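OBG-type G domain-containing protein (Pyrococcus horikoshii, PDB 2E87) binds GDP in a G domain of the Obg type and is probably a GTP-binding protein, though its cellular role is unknown. Local coordinates at residues L284-K289 against I313-L318. Residues are numbered along the deposited sequence; the frame is centred on the assembly and turned at random.
With GDP (guanosine-5'-diphosphate), chain F.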
ATOM      1  N   LEU A 284      20.098 -15.839   7.950  1.00 48.86           N
ATOM      2  CA  LEU A 284      21.531 -15.654   8.072  1.00 44.16           C
ATOM      3  C   LEU A 284      21.721 -15.121   9.483  1.00 44.16           C
ATOM      4  O   LEU A 284      21.360 -13.982   9.787  1.00 42.46           O
ATOM      5  CB  LEU A 284      22.037 -14.627   7.062  1.00 41.48           C
ATOM      6  CG  LEU A 284      23.514 -14.250   7.242  1.00 41.18           C
ATOM      7  CD1 LEU A 284      24.388 -15.495   7.067  1.00 42.13           C
ATOM      8  CD2 LEU A 284      23.903 -13.172   6.234  1.00 41.54           C
ATOM      9  N   VAL A 285      22.252 -15.965  10.355  1.00 42.27           N
ATOM     10  CA  VAL A 285      22.484 -15.580  11.736  1.00 39.21           C
ATOM     11  C   VAL A 285      23.837 -14.892  11.879  1.00 41.37           C
ATOM     12  O   VAL A 285      24.863 -15.378  11.400  1.00 43.36           O
ATOM     13  CB  VAL A 285      22.467 -16.801  12.657  1.00 41.33           C
ATOM     14  CG1 VAL A 285      22.697 -16.359  14.082  1.00 36.52           C
ATOM     15  CG2 VAL A 285      21.142 -17.551  12.513  1.00 36.11           C
ATOM     16  N   VAL A 286      23.827 -13.742  12.528  1.00 43.20           N
ATOM     17  CA  VAL A 286      25.035 -12.990  12.754  1.00 41.97           C
ATOM     18  C   VAL A 286      25.201 -12.837  14.264  1.00 44.60           C
ATOM     19  O   VAL A 286      24.233 -12.537  14.974  1.00 44.36           O
ATOM     20  CB  VAL A 286      24.939 -11.591  12.089  1.00 44.13           C
ATOM     21  CG1 VAL A 286      25.890 -10.632  12.755  1.00 48.18           C
ATOM     22  CG2 VAL A 286      25.282 -11.687  10.601  1.00 41.59           C
ATOM     23  N   ILE A 287      26.414 -13.070  14.755  1.00 43.29           N
ATOM     24  CA  ILE A 287      26.722 -12.917  16.181  1.00 42.82           C
ATOM     25  C   ILE A 287      27.542 -11.625  16.288  1.00 45.45           C
ATOM     26  O   ILE A 287      28.737 -11.605  15.981  1.00 45.03           O
ATOM     27  CB  ILE A 287      27.537 -14.117  16.692  1.00 41.58           C
ATOM     28  CG1 ILE A 287      26.747 -15.397  16.452  1.00 40.91           C
ATOM     29  CG2 ILE A 287      27.841 -13.963  18.161  1.00 43.48           C
ATOM     30  CD1 ILE A 287      27.352 -16.632  17.089  1.00 40.44           C
ATOM     31  N   ASN A 288      26.882 -10.550  16.712  1.00 44.99           N
ATOM     32  CA  ASN A 288      27.499  -9.227  16.807  1.00 43.09           C
ATOM     33  C   ASN A 288      28.214  -8.943  18.114  1.00 48.02           C
ATOM     34  O   ASN A 288      28.235  -9.778  19.009  1.00 49.96           O
ATOM     35  CB  ASN A 288      26.428  -8.160  16.563  1.00 46.52           C
ATOM     36  CG  ASN A 288      27.011  -6.811  16.163  1.00 50.36           C
ATOM     37  OD1 ASN A 288      27.971  -6.729  15.389  1.00 50.73           O
ATOM     38  ND2 ASN A 288      26.410  -5.743  16.669  1.00 44.52           N
ATOM     39  N   LYS A 289      28.796  -7.750  18.220  1.00 51.14           N
ATOM     40  CA  LYS A 289      29.540  -7.354  19.419  1.00 58.28           C
ATOM     41  C   LYS A 289      30.682  -8.329  19.783  1.00 56.61           C
ATOM     42  O   LYS A 289      30.969  -8.523  20.960  1.00 55.09           O
ATOM     43  CB  LYS A 289      28.602  -7.230  20.637  1.00 58.30           C
ATOM     44  CG  LYS A 289      27.909  -5.886  20.822  1.00 55.95           C
ATOM     45  CD  LYS A 289      26.587  -5.825  20.098  1.00 51.09           C
ATOM     46  CE  LYS A 289      25.865  -4.514  20.399  1.00 55.34           C
ATOM     47  NZ  LYS A 289      25.348  -4.443  21.794  1.00 49.99           N
ATOM     48  N   ILE A 313      27.764 -16.107  11.326  1.00 49.25           N
ATOM     49  CA  ILE A 313      28.917 -15.306  10.969  1.00 47.17           C
ATOM     50  C   ILE A 313      29.217 -14.385  12.152  1.00 51.70           C
ATOM     51  O   ILE A 313      28.354 -13.616  12.583  1.00 55.51           O
ATOM     52  CB  ILE A 313      28.629 -14.431   9.740  1.00 47.03           C
ATOM     53  CG1 ILE A 313      28.297 -15.316   8.538  1.00 44.87           C
ATOM     54  CG2 ILE A 313      29.812 -13.520   9.462  1.00 39.48           C
ATOM     55  CD1 ILE A 313      27.930 -14.544   7.287  1.00 39.42           C
ATOM     56  N   LYS A 314      30.432 -14.475  12.683  1.00 50.02           N
ATOM     57  CA  LYS A 314      30.840 -13.628  13.799  1.00 52.83           C
ATOM     58  C   LYS A 314      31.222 -12.246  13.253  1.00 51.78           C
ATOM     59  O   LYS A 314      31.913 -12.152  12.242  1.00 57.67           O
ATOM     60  CB  LYS A 314      32.010 -14.298  14.525  1.00 51.03           C
ATOM     61  CG  LYS A 314      31.568 -15.559  15.262  1.00 62.33           C
ATOM     62  CD  LYS A 314      32.726 -16.431  15.763  1.00 74.23           C
ATOM     63  CE  LYS A 314      33.318 -17.315  14.653  1.00 79.31           C
ATOM     64  NZ  LYS A 314      34.397 -18.232  15.156  1.00 79.85           N
ATOM     65  N   ILE A 315      30.764 -11.175  13.898  1.00 49.36           N
ATOM     66  CA  ILE A 315      31.060  -9.820  13.414  1.00 45.93           C
ATOM     67  C   ILE A 315      31.060  -8.735  14.492  1.00 47.32           C
ATOM     68  O   ILE A 315      30.746  -8.977  15.659  1.00 51.00           O
ATOM     69  CB  ILE A 315      30.017  -9.330  12.346  1.00 44.98           C
ATOM     70  CG1 ILE A 315      28.728  -8.874  13.042  1.00 50.26           C
ATOM     71  CG2 ILE A 315      29.687 -10.438  11.350  1.00 48.30           C
ATOM     72  CD1 ILE A 315      27.735  -8.136  12.141  1.00 45.21           C
ATOM     73  N   SER A 316      31.405  -7.525  14.066  1.00 49.44           N
ATOM     74  CA  SER A 316      31.399  -6.340  14.916  1.00 49.83           C
ATOM     75  C   SER A 316      30.934  -5.218  14.004  1.00 49.67           C
ATOM     76  O   SER A 316      31.730  -4.611  13.295  1.00 51.01           O
ATOM     77  CB  SER A 316      32.789  -6.020  15.458  1.00 50.02           C
ATOM     78  OG  SER A 316      32.803  -4.721  16.036  1.00 48.95           O
ATOM     79  N   ALA A 317      29.630  -4.969  14.006  1.00 55.00           N
ATOM     80  CA  ALA A 317      29.047  -3.935  13.166  1.00 59.43           C
ATOM     81  C   ALA A 317      29.721  -2.580  13.375  1.00 59.40           C
ATOM     82  O   ALA A 317      29.884  -1.804  12.431  1.00 59.80           O
ATOM     83  CB  ALA A 317      27.539  -3.825  13.444  1.00 54.61           C
ATOM     84  N   LEU A 318      30.118  -2.305  14.614  1.00 60.79           N
ATOM     85  CA  LEU A 318      30.747  -1.033  14.934  1.00 64.78           C
ATOM     86  C   LEU A 318      32.130  -0.873  14.313  1.00 66.37           C
ATOM     87  O   LEU A 318      32.441   0.172  13.744  1.00 66.53           O
ATOM     88  CB  LEU A 318      30.856  -0.855  16.452  1.00 63.84           C
ATOM     89  CG  LEU A 318      30.485   0.523  17.021  1.00 66.71           C
ATOM     90  CD1 LEU A 318      30.822   0.557  18.501  1.00 68.01           C
ATOM     91  CD2 LEU A 318      31.235   1.628  16.293  1.00 64.43           C
TER
HETATM   92  PB  GDP F 400      19.450  -1.542  16.997  1.00 34.29           P
HETATM   93  O1B GDP F 400      18.576  -0.931  18.075  1.00 35.50           O
HETATM   94  O2B GDP F 400      19.350  -3.157  16.984  1.00 38.01           O
HETATM   95  O3B GDP F 400      19.526  -0.823  15.646  1.00 40.28           O
HETATM   96  O3A GDP F 400      20.913  -1.317  17.592  1.00 38.10           O
HETATM   97  PA  GDP F 400      22.034  -0.231  17.171  1.00 49.44           P
HETATM   98  O1A GDP F 400      22.445  -0.396  15.750  1.00 35.94           O
HETATM   99  O2A GDP F 400      21.441   1.255  17.426  1.00 43.14           O
HETATM  100  O5' GDP F 400      23.302  -0.509  18.119  1.00 49.60           O
HETATM  101  C5' GDP F 400      22.903  -0.307  19.489  1.00 49.26           C
HETATM  102  C4' GDP F 400      24.121   0.117  20.330  1.00 50.05           C
HETATM  103  O4' GDP F 400      25.180  -0.907  20.215  1.00 45.67           O
HETATM  104  C3' GDP F 400      24.808   1.403  19.866  1.00 50.55           C
HETATM  105  O3' GDP F 400      25.251   2.495  20.677  1.00 52.83           O
HETATM  106  C2' GDP F 400      25.800   0.889  18.804  1.00 50.41           C
HETATM  107  O2' GDP F 400      26.884   1.836  18.731  1.00 51.86           O
HETATM  108  C1' GDP F 400      26.362  -0.287  19.574  1.00 51.49           C
HETATM  109  N9  GDP F 400      27.008  -1.283  18.706  1.00 55.30           N
HETATM  110  C8  GDP F 400      26.602  -1.698  17.464  1.00 58.10           C
HETATM  111  N7  GDP F 400      27.427  -2.597  16.995  1.00 57.03           N
HETATM  112  C5  GDP F 400      28.409  -2.819  17.903  1.00 55.60           C
HETATM  113  C6  GDP F 400      29.570  -3.668  17.954  1.00 53.62           C
HETATM  114  O6  GDP F 400      29.848  -4.414  17.020  1.00 48.85           O
HETATM  115  N1  GDP F 400      30.361  -3.624  19.080  1.00 57.49           N
HETATM  116  C2  GDP F 400      30.047  -2.779  20.140  1.00 57.60           C
HETATM  117  N2  GDP F 400      30.852  -2.756  21.246  1.00 61.75           N
HETATM  118  N3  GDP F 400      28.983  -1.990  20.100  1.00 56.93           N
HETATM  119  C4  GDP F 400      28.147  -1.978  19.017  1.00 58.50           C
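Ile-313 N donates to Val-285 O (3.0 Å), Ile-287 N to Ile-313 O and Ile-315 N to Ile-287 O, a parallel ladder that seats edge strand 313-314 beside strand 283-287, with helix 295-307 making the crossover. Beta-branched valine and isoleucine suit these extended strands. On one face the CD1 methyl of Leu-284 meets that of Ile-313 at 3.7 Å as the two chains slant across each other; helix 323-350 roofs this patch through Leu-325 and Glu-329. Ile-287 points to the other face, under helix 295-307.

Past the strands, Asn-288 takes over the pairing. A chi1 of -160° swings CG away from its own N and brings OD1 up to the 313-318 backbone, where it receives Ala-317 N at 2.8 Å on a lone pair, nearly straight at 168°. Ile-315 CG1, set between its own N and C (chi1 78°), fills the hollow beside OD1 at 3.3 Å; the small CB of Ala-317 fits between OD1 and guanine.

Guanine lies sandwiched between the aliphatic chain of Lys-289, whose NZ bridges to Asp-255, and Leu-318, whose CB is 3.4 Å from GDP C6. Asn-288, Lys-289 and Asp-291 form the NKxD motif, Ser-316 to Leu-318 the SAL motif. Asn-288, both acceptor and donor, links the SAL turn through OD1 and P-loop Val-178 O through ND2. Leu-318 N at GDP O6 (3.2 Å), with Asp-291 also bonding GDP, is consistent with preference for guanine over adenine, whose C6 carries an amino group.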